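Local coordinates for protein epidermin leader peptide processing serine protease EpiP (Staphylococcus aureus subsp. aureus, PDB 3QFH) that is a subtilisin-like serine endopeptidase that probably cleaves the leader peptide from the precursor of the lantibiotic epidermin, at residues N106-N111 and G431-Y436; E327-G332 and A380-A385; D337-G342 and S426-G431; G391-I396 and K408-L413. One frame throughout, in Å; residues are numbered along the deposited sequence.

Contact 1: N106-N111 and G431-Y436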
loop_
_atom_site.group_PDB
_atom_site.type_symbol
_atom_site.label_atom_id
_atom_site.label_comp_id
_atom_site.label_asym_id
_atom_site.label_seq_id
_atom_site.Cartn_x
_atom_site.Cartn_y
_atom_site.Cartn_z
ATOM N N ASN A 106 19.747 0.382 9.027
ATOM C CA ASN A 106 20.816 1.152 9.640
ATOM C C ASN A 106 20.905 2.572 9.089
ATOM O O ASN A 106 21.127 3.522 9.842
ATOM C CB ASN A 106 22.176 0.452 9.506
ATOM C CG ASN A 106 22.359 -0.621 10.551
ATOM O OD1 ASN A 106 23.058 -0.401 11.527
ATOM N ND2 ASN A 106 21.651 -1.741 10.411
ATOM N N LYS A 107 20.706 2.700 7.782
ATOM C CA LYS A 107 20.795 3.972 7.094
ATOM C C LYS A 107 19.807 5.006 7.661
ATOM O O LYS A 107 20.152 6.158 7.857
ATOM C CB LYS A 107 20.503 3.759 5.600
ATOM C CG LYS A 107 20.831 4.919 4.716
ATOM C CD LYS A 107 22.338 5.143 4.673
ATOM C CE LYS A 107 22.720 6.360 3.839
ATOM N NZ LYS A 107 22.376 7.649 4.514
ATOM N N ILE A 108 18.596 4.571 7.945
ATOM C CA ILE A 108 17.557 5.486 8.398
ATOM C C ILE A 108 17.474 5.680 9.911
ATOM O O ILE A 108 16.738 6.542 10.362
ATOM C CB ILE A 108 16.181 5.080 7.820
ATOM C CG1 ILE A 108 15.637 3.801 8.473
ATOM C CG2 ILE A 108 16.285 4.925 6.306
ATOM C CD1 ILE A 108 14.256 3.370 7.976
ATOM N N THR A 109 18.241 4.912 10.683
ATOM C CA THR A 109 18.182 4.978 12.143
ATOM C C THR A 109 19.503 5.399 12.780
ATOM O O THR A 109 19.692 5.204 13.978
ATOM C CB THR A 109 17.824 3.595 12.730
ATOM O OG1 THR A 109 18.845 2.644 12.387
ATOM C CG2 THR A 109 16.477 3.106 12.211
ATOM N N ASN A 110 20.410 5.993 12.008
ATOM C CA ASN A 110 21.743 6.309 12.537
ATOM C C ASN A 110 22.387 5.053 13.123
ATOM O O ASN A 110 22.865 5.054 14.252
ATOM C CB ASN A 110 21.703 7.434 13.596
ATOM C CG ASN A 110 21.972 8.819 13.014
ATOM O OD1 ASN A 110 21.727 9.093 11.835
ATOM N ND2 ASN A 110 22.471 9.706 13.858
ATOM N N ASN A 111 22.372 3.973 12.354
ATOM C CA ASN A 111 22.966 2.706 12.787
ATOM C C ASN A 111 22.344 2.131 14.060
ATOM O O ASN A 111 23.031 1.552 14.904
ATOM C CB ASN A 111 24.486 2.843 12.913
ATOM C CG ASN A 111 25.156 3.139 11.566
ATOM O OD1 ASN A 111 24.706 2.676 10.516
ATOM N ND2 ASN A 111 26.231 3.903 11.598
ATOM N N GLY A 431 12.910 14.208 0.535
ATOM C CA GLY A 431 14.203 13.577 0.767
ATOM C C GLY A 431 14.077 12.166 1.273
ATOM O O GLY A 431 12.973 11.643 1.401
ATOM N N GLU A 432 15.221 11.552 1.576
ATOM C CA GLU A 432 15.239 10.197 2.099
ATOM C C GLU A 432 14.855 10.228 3.579
ATOM O O GLU A 432 15.293 11.089 4.334
ATOM C CB GLU A 432 16.622 9.556 1.917
ATOM C CG GLU A 432 16.640 8.048 2.166
ATOM C CD GLU A 432 18.016 7.429 1.978
ATOM O OE1 GLU A 432 18.989 7.942 2.581
ATOM O OE2 GLU A 432 18.116 6.409 1.246
ATOM N N LEU A 433 14.018 9.284 3.965
ATOM C CA LEU A 433 13.568 9.100 5.348
ATOM C C LEU A 433 14.747 9.046 6.349
ATOM O O LEU A 433 15.736 8.363 6.091
ATOM C CB LEU A 433 12.802 7.770 5.401
ATOM C CG LEU A 433 12.225 7.284 6.736
ATOM C CD1 LEU A 433 11.237 8.283 7.328
ATOM C CD2 LEU A 433 11.575 5.909 6.535
ATOM N N ASP A 434 14.639 9.770 7.469
ATOM C CA ASP A 434 15.661 9.737 8.543
ATOM C C ASP A 434 14.905 9.703 9.889
ATOM O O ASP A 434 14.447 10.729 10.409
ATOM C CB ASP A 434 16.621 10.927 8.468
ATOM C CG ASP A 434 17.799 10.824 9.476
ATOM O OD1 ASP A 434 18.822 11.533 9.247
ATOM O OD2 ASP A 434 17.729 10.054 10.475
ATOM N N VAL A 435 14.759 8.493 10.410
ATOM C CA VAL A 435 13.992 8.243 11.620
ATOM C C VAL A 435 14.680 8.819 12.838
ATOM O O VAL A 435 14.018 9.297 13.771
ATOM C CB VAL A 435 13.705 6.720 11.768
ATOM C CG1 VAL A 435 13.020 6.396 13.090
ATOM C CG2 VAL A 435 12.874 6.239 10.571
ATOM N N TYR A 436 16.008 8.827 12.832
ATOM C CA TYR A 436 16.728 9.404 13.966
ATOM C C TYR A 436 16.369 10.886 14.106
ATOM O O TYR A 436 16.058 11.364 15.217
ATOM C CB TYR A 436 18.221 9.210 13.821
ATOM C CG TYR A 436 19.021 9.801 14.936
ATOM C CD1 TYR A 436 19.235 9.089 16.111
ATOM C CD2 TYR A 436 19.603 11.056 14.807
ATOM C CE1 TYR A 436 19.984 9.619 17.147
ATOM C CE2 TYR A 436 20.353 11.606 15.841
ATOM C CZ TYR A 436 20.542 10.878 17.005
ATOM O OH TYR A 436 21.287 11.407 18.020
HETATM O O HOH W 1 20.551 11.661 11.071
#

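Contact 2: E327-G332 and A380-A385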
loop_
_atom_site.group_PDB
_atom_site.type_symbol
_atom_site.label_atom_id
_atom_site.label_comp_id
_atom_site.label_asym_id
_atom_site.label_seq_id
_atom_site.Cartn_x
_atom_site.Cartn_y
_atom_site.Cartn_z
ATOM N N GLU A 327 16.531 2.459 -9.714
ATOM C CA GLU A 327 16.268 2.525 -11.156
ATOM C C GLU A 327 14.824 2.126 -11.504
ATOM O O GLU A 327 14.263 2.582 -12.491
ATOM C CB GLU A 327 17.274 1.671 -11.954
ATOM C CG GLU A 327 17.152 0.154 -11.803
ATOM C CD GLU A 327 17.693 -0.414 -10.493
ATOM O OE1 GLU A 327 17.617 -1.652 -10.351
ATOM O OE2 GLU A 327 18.182 0.344 -9.610
ATOM N N PHE A 328 14.221 1.291 -10.674
ATOM C CA PHE A 328 12.856 0.852 -10.918
ATOM C C PHE A 328 11.798 1.777 -10.308
ATOM O O PHE A 328 10.617 1.579 -10.519
ATOM C CB PHE A 328 12.655 -0.561 -10.355
ATOM C CG PHE A 328 13.047 -0.717 -8.881
ATOM C CD1 PHE A 328 14.204 -1.410 -8.532
ATOM C CD2 PHE A 328 12.260 -0.207 -7.873
ATOM C CE1 PHE A 328 14.578 -1.567 -7.216
ATOM C CE2 PHE A 328 12.616 -0.366 -6.530
ATOM C CZ PHE A 328 13.783 -1.046 -6.201
ATOM N N SER A 329 12.197 2.790 -9.543
ATOM C CA SER A 329 11.192 3.623 -8.888
ATOM C C SER A 329 10.530 4.638 -9.809
ATOM O O SER A 329 11.191 5.382 -10.519
ATOM C CB SER A 329 11.789 4.389 -7.702
ATOM O OG SER A 329 10.738 4.992 -6.926
ATOM N N ASN A 330 9.217 4.652 -9.815
ATOM C CA ASN A 330 8.531 5.725 -10.498
ATOM C C ASN A 330 8.882 7.015 -9.738
ATOM O O ASN A 330 9.357 6.981 -8.582
ATOM C CB ASN A 330 7.015 5.520 -10.511
ATOM C CG ASN A 330 6.562 4.442 -11.496
ATOM O OD1 ASN A 330 7.370 3.767 -12.167
ATOM N ND2 ASN A 330 5.253 4.291 -11.600
ATOM N N PHE A 331 8.681 8.141 -10.397
ATOM C CA PHE A 331 8.940 9.438 -9.808
ATOM C C PHE A 331 8.249 10.522 -10.629
ATOM O O PHE A 331 7.576 10.233 -11.630
ATOM C CB PHE A 331 10.440 9.698 -9.815
ATOM C CG PHE A 331 11.027 9.786 -11.192
ATOM C CD1 PHE A 331 11.302 11.021 -11.766
ATOM C CD2 PHE A 331 11.284 8.632 -11.930
ATOM C CE1 PHE A 331 11.829 11.107 -13.036
ATOM C CE2 PHE A 331 11.817 8.709 -13.208
ATOM C CZ PHE A 331 12.088 9.958 -13.762
ATOM N N GLY A 332 8.453 11.768 -10.212
ATOM C CA GLY A 332 7.964 12.925 -10.941
ATOM C C GLY A 332 7.449 14.047 -10.070
ATOM O O GLY A 332 7.145 13.850 -8.884
ATOM N N ALA A 380 13.619 -6.457 -3.318
ATOM C CA ALA A 380 13.768 -5.047 -3.627
ATOM C C ALA A 380 12.463 -4.523 -4.171
ATOM O O ALA A 380 11.648 -5.281 -4.677
ATOM C CB ALA A 380 14.879 -4.827 -4.626
ATOM N N GLY A 381 12.240 -3.227 -4.040
ATOM C CA GLY A 381 11.017 -2.643 -4.591
ATOM C C GLY A 381 10.466 -1.569 -3.715
ATOM O O GLY A 381 10.826 -1.480 -2.541
ATOM N N THR A 382 9.596 -0.737 -4.286
ATOM C CA THR A 382 8.985 0.350 -3.532
ATOM C C THR A 382 8.144 -0.194 -2.400
ATOM O O THR A 382 7.919 0.497 -1.419
ATOM C CB THR A 382 8.100 1.277 -4.434
ATOM O OG1 THR A 382 7.127 0.502 -5.136
ATOM C CG2 THR A 382 8.950 2.055 -5.444
ATOM N N SER A 383 7.662 -1.432 -2.542
ATOM C CA SER A 383 6.830 -2.063 -1.510
ATOM C C SER A 383 7.651 -2.279 -0.230
ATOM O O SER A 383 7.091 -2.511 0.816
ATOM C CB SER A 383 6.230 -3.393 -2.006
ATOM O OG SER A 383 7.220 -4.417 -2.125
ATOM N N LEU A 384 8.987 -2.226 -0.325
ATOM C CA LEU A 384 9.841 -2.376 0.868
ATOM C C LEU A 384 10.263 -1.008 1.452
ATOM O O LEU A 384 10.674 -0.915 2.616
ATOM C CB LEU A 384 11.050 -3.263 0.560
ATOM C CG LEU A 384 10.624 -4.637 0.013
ATOM C CD1 LEU A 384 11.792 -5.549 -0.192
ATOM C CD2 LEU A 384 9.601 -5.313 0.939
ATOM N N ALA A 385 10.155 0.044 0.654
ATOM C CA ALA A 385 10.458 1.396 1.119
ATOM C C ALA A 385 9.252 2.017 1.876
ATOM O O ALA A 385 9.401 2.673 2.900
ATOM C CB ALA A 385 10.837 2.260 -0.079
#

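Contact 3: D337-G342 and S426-G431. With SO4 (sulfate ion), chain M; EDO (1,2-ethanediol), chain J.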
loop_
_atom_site.group_PDB
_atom_site.type_symbol
_atom_site.label_atom_id
_atom_site.label_comp_id
_atom_site.label_asym_id
_atom_site.label_seq_id
_atom_site.Cartn_x
_atom_site.Cartn_y
_atom_site.Cartn_z
ATOM N N ASP A 337 6.545 12.220 -2.611
ATOM C CA ASP A 337 6.566 13.037 -1.389
ATOM C C ASP A 337 7.806 12.797 -0.527
ATOM O O ASP A 337 8.272 13.707 0.189
ATOM C CB ASP A 337 5.325 12.728 -0.545
ATOM C CG ASP A 337 4.036 13.149 -1.241
ATOM O OD1 ASP A 337 3.952 14.316 -1.668
ATOM O OD2 ASP A 337 3.110 12.327 -1.367
ATOM N N ILE A 338 8.329 11.573 -0.609
ATOM C CA ILE A 338 9.424 11.124 0.205
ATOM C C ILE A 338 10.012 9.838 -0.390
ATOM O O ILE A 338 9.390 9.173 -1.196
ATOM C CB ILE A 338 8.894 10.844 1.640
ATOM C CG1 ILE A 338 10.022 10.603 2.638
ATOM C CG2 ILE A 338 7.934 9.675 1.623
ATOM C CD1 ILE A 338 9.567 10.685 4.101
ATOM N N ALA A 339 11.213 9.490 0.031
ATOM C CA ALA A 339 11.840 8.267 -0.408
ATOM C C ALA A 339 12.403 7.491 0.788
ATOM O O ALA A 339 12.815 8.071 1.784
ATOM C CB ALA A 339 12.945 8.586 -1.400
ATOM N N ALA A 340 12.395 6.168 0.697
ATOM C CA ALA A 340 13.003 5.324 1.727
ATOM C C ALA A 340 13.737 4.205 0.964
ATOM O O ALA A 340 13.434 3.967 -0.208
ATOM C CB ALA A 340 11.951 4.766 2.670
ATOM N N PRO A 341 14.716 3.542 1.606
ATOM C CA PRO A 341 15.473 2.451 0.940
ATOM C C PRO A 341 14.613 1.266 0.504
ATOM O O PRO A 341 13.879 0.661 1.317
ATOM C CB PRO A 341 16.451 2.003 2.024
ATOM C CG PRO A 341 16.610 3.214 2.910
ATOM C CD PRO A 341 15.250 3.826 2.949
ATOM N N GLY A 342 14.666 0.965 -0.789
ATOM C CA GLY A 342 13.929 -0.149 -1.327
ATOM C C GLY A 342 14.799 -1.084 -2.153
ATOM O O GLY A 342 14.327 -2.105 -2.600
ATOM N N SER A 426 11.518 16.338 -7.671
ATOM C CA SER A 426 10.764 15.475 -8.593
ATOM C C SER A 426 11.139 14.003 -8.444
ATOM O O SER A 426 10.357 13.145 -8.808
ATOM C CB SER A 426 10.957 15.932 -10.032
ATOM O OG SER A 426 12.317 15.892 -10.384
ATOM N N ARG A 427 12.320 13.711 -7.897
ATOM C CA ARG A 427 12.736 12.329 -7.702
ATOM C C ARG A 427 12.631 11.827 -6.255
ATOM O O ARG A 427 12.169 10.699 -6.038
ATOM C CB ARG A 427 14.160 12.112 -8.224
ATOM C CG ARG A 427 14.336 12.573 -9.659
ATOM C CD ARG A 427 15.571 11.988 -10.283
ATOM N NE ARG A 427 15.349 10.582 -10.612
ATOM C CZ ARG A 427 16.282 9.738 -11.042
ATOM N NH1 ARG A 427 17.541 10.139 -11.191
ATOM N NH2 ARG A 427 15.950 8.480 -11.311
ATOM N N TYR A 428 13.025 12.666 -5.284
ATOM C CA TYR A 428 13.057 12.283 -3.865
ATOM C C TYR A 428 11.982 12.894 -2.978
ATOM O O TYR A 428 11.867 12.522 -1.794
ATOM C CB TYR A 428 14.416 12.670 -3.255
ATOM C CG TYR A 428 15.577 12.018 -3.954
ATOM C CD1 TYR A 428 16.030 10.754 -3.566
ATOM C CD2 TYR A 428 16.179 12.627 -5.038
ATOM C CE1 TYR A 428 17.083 10.137 -4.220
ATOM C CE2 TYR A 428 17.228 12.015 -5.705
ATOM C CZ TYR A 428 17.671 10.768 -5.290
ATOM O OH TYR A 428 18.703 10.172 -5.954
ATOM N N GLY A 429 11.222 13.835 -3.524
ATOM C CA GLY A 429 10.243 14.530 -2.741
ATOM C C GLY A 429 11.042 15.305 -1.714
ATOM O O GLY A 429 12.086 15.858 -2.043
ATOM N N HIS A 430 10.587 15.300 -0.474
ATOM C CA HIS A 430 11.287 16.022 0.611
ATOM C C HIS A 430 12.626 15.414 1.011
ATOM O O HIS A 430 13.399 16.040 1.747
ATOM C CB HIS A 430 10.393 16.174 1.839
ATOM C CG HIS A 430 9.196 17.026 1.599
ATOM N ND1 HIS A 430 9.254 18.404 1.629
ATOM C CD2 HIS A 430 7.903 16.705 1.345
ATOM C CE1 HIS A 430 8.048 18.892 1.385
ATOM N NE2 HIS A 430 7.209 17.884 1.221
ATOM N N GLY A 431 12.910 14.208 0.535
ATOM C CA GLY A 431 14.203 13.577 0.767
ATOM C C GLY A 431 14.077 12.166 1.273
ATOM O O GLY A 431 12.973 11.643 1.401
HETATM S S SO4 M . 11.333 21.323 1.792
HETATM O O1 SO4 M . 10.005 21.903 2.003
HETATM O O2 SO4 M . 12.246 22.275 1.178
HETATM O O3 SO4 M . 11.851 20.863 3.072
HETATM O O4 SO4 M . 11.205 20.172 0.897
HETATM C C1 EDO J . 13.325 20.288 -8.750
HETATM O O1 EDO J . 12.377 19.209 -8.711
HETATM C C2 EDO J . 13.418 20.974 -7.387
HETATM O O2 EDO J . 14.350 20.295 -6.528
#

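Contact 4: G391-I396 and K408-L413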
loop_
_atom_site.group_PDB
_atom_site.type_symbol
_atom_site.label_atom_id
_atom_site.label_comp_id
_atom_site.label_asym_id
_atom_site.label_seq_id
_atom_site.Cartn_x
_atom_site.Cartn_y
_atom_site.Cartn_z
ATOM N N GLY A 391 5.851 3.009 9.192
ATOM C CA GLY A 391 6.367 2.801 10.547
ATOM C C GLY A 391 6.822 4.089 11.209
ATOM O O GLY A 391 6.534 4.325 12.386
ATOM N N ALA A 392 7.529 4.928 10.446
ATOM C CA ALA A 392 8.021 6.208 10.935
ATOM C C ALA A 392 6.872 7.115 11.383
ATOM O O ALA A 392 6.938 7.752 12.467
ATOM C CB ALA A 392 8.897 6.908 9.846
ATOM N N LEU A 393 5.802 7.172 10.580
ATOM C CA LEU A 393 4.628 7.980 10.955
ATOM C C LEU A 393 3.979 7.488 12.235
ATOM O O LEU A 393 3.468 8.299 13.037
ATOM C CB LEU A 393 3.609 8.002 9.827
ATOM C CG LEU A 393 3.976 8.874 8.626
ATOM C CD1 LEU A 393 3.155 8.490 7.419
ATOM C CD2 LEU A 393 3.775 10.355 8.979
ATOM N N ALA A 394 3.967 6.172 12.438
ATOM C CA ALA A 394 3.415 5.626 13.672
ATOM C C ALA A 394 4.262 6.110 14.852
ATOM O O ALA A 394 3.730 6.497 15.911
ATOM C CB ALA A 394 3.351 4.098 13.629
ATOM N N LEU A 395 5.572 6.103 14.674
ATOM C CA LEU A 395 6.495 6.572 15.729
ATOM C C LEU A 395 6.315 8.051 16.043
ATOM O O LEU A 395 6.340 8.457 17.208
ATOM C CB LEU A 395 7.942 6.323 15.331
ATOM C CG LEU A 395 8.409 4.869 15.182
ATOM C CD1 LEU A 395 9.875 4.838 14.730
ATOM C CD2 LEU A 395 8.217 4.120 16.497
ATOM N N ILE A 396 6.139 8.849 14.997
ATOM C CA ILE A 396 5.972 10.293 15.125
ATOM C C ILE A 396 4.658 10.637 15.846
ATOM O O ILE A 396 4.624 11.491 16.733
ATOM C CB ILE A 396 6.044 10.971 13.745
ATOM C CG1 ILE A 396 7.480 10.898 13.215
ATOM C CG2 ILE A 396 5.586 12.434 13.845
ATOM C CD1 ILE A 396 7.593 11.138 11.695
ATOM N N LYS A 408 -0.264 16.768 11.125
ATOM C CA LYS A 408 0.915 17.324 11.782
ATOM C C LYS A 408 2.052 16.306 11.764
ATOM O O LYS A 408 3.212 16.684 11.808
ATOM C CB LYS A 408 0.643 17.714 13.240
ATOM C CG LYS A 408 -0.348 18.843 13.456
ATOM C CD LYS A 408 -0.378 19.214 14.930
ATOM C CE LYS A 408 -1.440 20.253 15.228
ATOM N NZ LYS A 408 -1.509 20.538 16.667
ATOM N N ALA A 409 1.716 15.017 11.761
ATOM C CA ALA A 409 2.732 13.955 11.684
ATOM C C ALA A 409 3.371 13.970 10.310
ATOM O O ALA A 409 4.584 13.839 10.173
ATOM C CB ALA A 409 2.117 12.588 11.953
ATOM N N ILE A 410 2.541 14.122 9.289
ATOM C CA ILE A 410 3.031 14.182 7.909
ATOM C C ILE A 410 3.955 15.390 7.734
ATOM O O ILE A 410 5.020 15.255 7.178
ATOM C CB ILE A 410 1.876 14.269 6.915
ATOM C CG1 ILE A 410 1.008 13.019 7.023
ATOM C CG2 ILE A 410 2.390 14.427 5.491
ATOM C CD1 ILE A 410 -0.308 13.121 6.263
ATOM N N GLU A 411 3.559 16.560 8.246
ATOM C CA GLU A 411 4.391 17.760 8.116
ATOM C C GLU A 411 5.696 17.649 8.888
ATOM O O GLU A 411 6.711 18.141 8.438
ATOM C CB GLU A 411 3.623 19.042 8.496
ATOM C CG GLU A 411 2.496 19.334 7.489
ATOM C CD GLU A 411 3.004 19.358 6.019
ATOM O OE1 GLU A 411 4.009 20.052 5.744
ATOM O OE2 GLU A 411 2.402 18.685 5.147
ATOM N N LEU A 412 5.664 17.011 10.051
ATOM C CA LEU A 412 6.876 16.801 10.821
ATOM C C LEU A 412 7.800 15.841 10.024
ATOM O O LEU A 412 9.002 16.102 9.868
ATOM C CB LEU A 412 6.532 16.276 12.216
ATOM C CG LEU A 412 7.682 16.224 13.225
ATOM C CD1 LEU A 412 7.154 16.355 14.656
ATOM C CD2 LEU A 412 8.555 14.967 13.049
ATOM N N LEU A 413 7.223 14.775 9.478
ATOM C CA LEU A 413 7.986 13.838 8.657
ATOM C C LEU A 413 8.664 14.596 7.508
ATOM O O LEU A 413 9.870 14.498 7.307
ATOM C CB LEU A 413 7.074 12.721 8.112
ATOM C CG LEU A 413 7.704 11.721 7.137
ATOM C CD1 LEU A 413 8.648 10.789 7.863
ATOM C CD2 LEU A 413 6.656 10.908 6.388
#

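Contact 1: N106-N111 and G431-Y436
Glu432 meets Lys107 with an extended chain, its CG anti to the backbone N (chi1 -168°). The two side chains cross at about a right angle, and the salt bridge between Glu432 OE1 and Lys107 NZ is long at 3.9 Å. The carboxylate has closer holds elsewhere, on Thr319 OG1 and Ser323 OG, so Lys107 is a secondary partner.

Leu433 follows with backbone and side chain together: its O lies 3.5 Å from Ile108 CG2, while its CD2 meets Ile108 CD1 at 4.0 Å. Asp434 is the N-cap of helix 435-439, with OD2 accepting from Lys437 N. A water donates to Asp434 OD1 and to Asn110 OD1, tying the cap to the other segment.

Val435 N, in the first helical turn, donates to Ile108 O at 2.8 Å. Tyr436 N adds a weak bond of 3.4 Å to the same Ile108 O, which thus serves two successive N-H groups. The Tyr436 ring then stacks on the Asn110 amide, with the planes 12° apart. Asn110 ND2 lies over one face, offset toward the rim and 3.3 Å from Tyr436 CD2.

Helix 103-108 thereby meets the start of helix 435-439. Helix 382-400 backs the apolar side, where Ile108 and Leu433 touch Lys388 and Val435 touches Leu395, while strand 338-341 offers Pro341 to Ile108 and Ala340 to Leu433.

Contact 2: E327-G332 and A380-A385
Ser329 OG, in van der Waals contact with Thr382 CG2 at 3.7 Å, donates to the neighbouring Asn330 O at 2.9 Å. That bond lies in the carbonyl plane and uses a lone pair, directing the hydroxyl to that carbonyl, while the Thr382 methyl lies beside the oxygen. The polar branch of Thr382 is committed elsewhere: OG1 bonds to Ala278 O.

No hydrogen bond joins the two segments, and most of the touching is done by the Phe328 ring. With CG held between the backbone N and carbonyl carbon (chi1 53°), the ring reaches the Gly381 backbone obliquely. Its CE2 comes within 3.4 Å of Gly381 CA, and CZ is as close to Gly381 N. Ala380 adds a looser methyl contact, from CB to Phe328 CE1 at 4.2 Å.

Ala380, Gly381 and Thr382 lead directly into Ser383, whose OG is hydrogen-bonded to His177 NE2, consistent with the catalytic serine and histidine of a subtilase. Thr382 N bonds to OD1 of Asn280, which probably corresponds to the oxyanion-hole asparagine of subtilisins and is also touched by Phe328. The contact thus lies between the loop preceding strand 338-341 and the start of helix 382-400, with Ser318 of strand 314-319 touching Phe328, Thr382 and Ala385.

Contact 3: D337-G342 and S426-G431
Asp337 and Ala339 receive a type II' beta turn, Tyr428 to Gly431, against strand 338-341, the outermost strand at one end of the parallel sheet of the subtilisin-like fold.

Two backbone hydrogen bonds carry the contact. His430 N donates to Asp337 O at 2.9 Å and almost straight (175°). Ala339 N donates to Gly431 O at 3.1 Å, and the same Gly431 O has Ile338 CG1 3.4 Å away. The pair of bonds brackets Ile338, whose CA makes a CA-H...O contact of 3.5 Å with Tyr428 O. This carbonyl also accepts Gly431 N to close the turn. Gly429 has positive phi (65°) as the chain leaves helix 425-428, and its CA packs against Asp337 O.

Apolar touching between side chains is slight and comes down to one pair: Ala339 CB approaches the Tyr428 ring obliquely, 4.3 Å from CD1. The Tyr428 hydroxyl is fixed beyond the contact by Leu325 N.

Ring interactions set His430, stacked with Tyr414 and edge-to-face with Phe425. Its CD2 edge is 3.2 Å from Asp337 O. At another edge of the ring a sulfate ion, probably from the crystallisation liquor, is bound near the ring plane: His430 ND1 donates to sulfate O4 at 2.7 Å.

Contact 4: G391-I396 and K408-L413
Ala392 opens the contact lightly, its CB 4.4 Å from Leu413 CD1. The same leucine is met more closely one residue later. Leu393 has CG anti to its carbonyl carbon (chi1 -74°), and although its CB does not aim at helix 406-416, this torsion brings CD2 round to it. That methyl does most of the residue's touching: it lies 3.8 Å from Ala409 O and 3.9 Å from Leu413 CD2, with Ile410 CG1 a little farther off. The Leu393 and Leu413 side chains cross at about a right angle, with Leu393 CG and CD2 both against Leu413 CD2.

Ile396, one helical turn on, divides its work between two branches. CG2, anti to the backbone N, rests on Ala409 at 3.9 Å from its CA and also reaches Leu412 CD2 at 4.0 Å. The longer branch puts CD1 against Leu413, 4.0 Å from CB. Ala409 is thereby received by both Leu393 and Ile396, and its small side chain lets the backbones come to a CA-CA distance of 6.0 Å between Ile396 and Ala409. Leu413, for its part, lies against Ala392, Leu393 and Ile396 together.

No hydrogen bond crosses; the side chains that meet are all apolar, though the Leu393 methyl also packs against the Ala409 carbonyl. The axes of the segments 391-396 and 408-413 approach to 9.4 Å with 113° between their N-to-C directions, a steep crossing with neither a parallel nor an antiparallel run. Leu393 and Ile410 both continue onto Ile273 of strand 273-277. The arrangement is that of two successive helices layered against the central parallel sheet of the three-layer alpha/beta subtilase fold.

Contacts 2, 3 and 4 are buried, whereas contact 1 runs from a buried apolar side around Ile108 to exposed Lys107 and Asn110. Their chemistry follows this placing: helix-on-helix contact 4 joins apolar side chains without a hydrogen bond, contact 3 rests on backbone bonds at a sheet edge, contact 2 brings an aromatic ring obliquely against a glycine backbone, and contact 1 mixes capping, charge and water. Helix 382-400 is used by contacts 2 and 4, whose centres lie 20 Å apart. Gly431 belongs to both contacts 1 and 3, and Leu433 N probably bonds to Ala339 O. Contacts 2 and 3 join similarly through Gly381 N and Gly342 O, while packing links contact 4 to contacts 1 and 3.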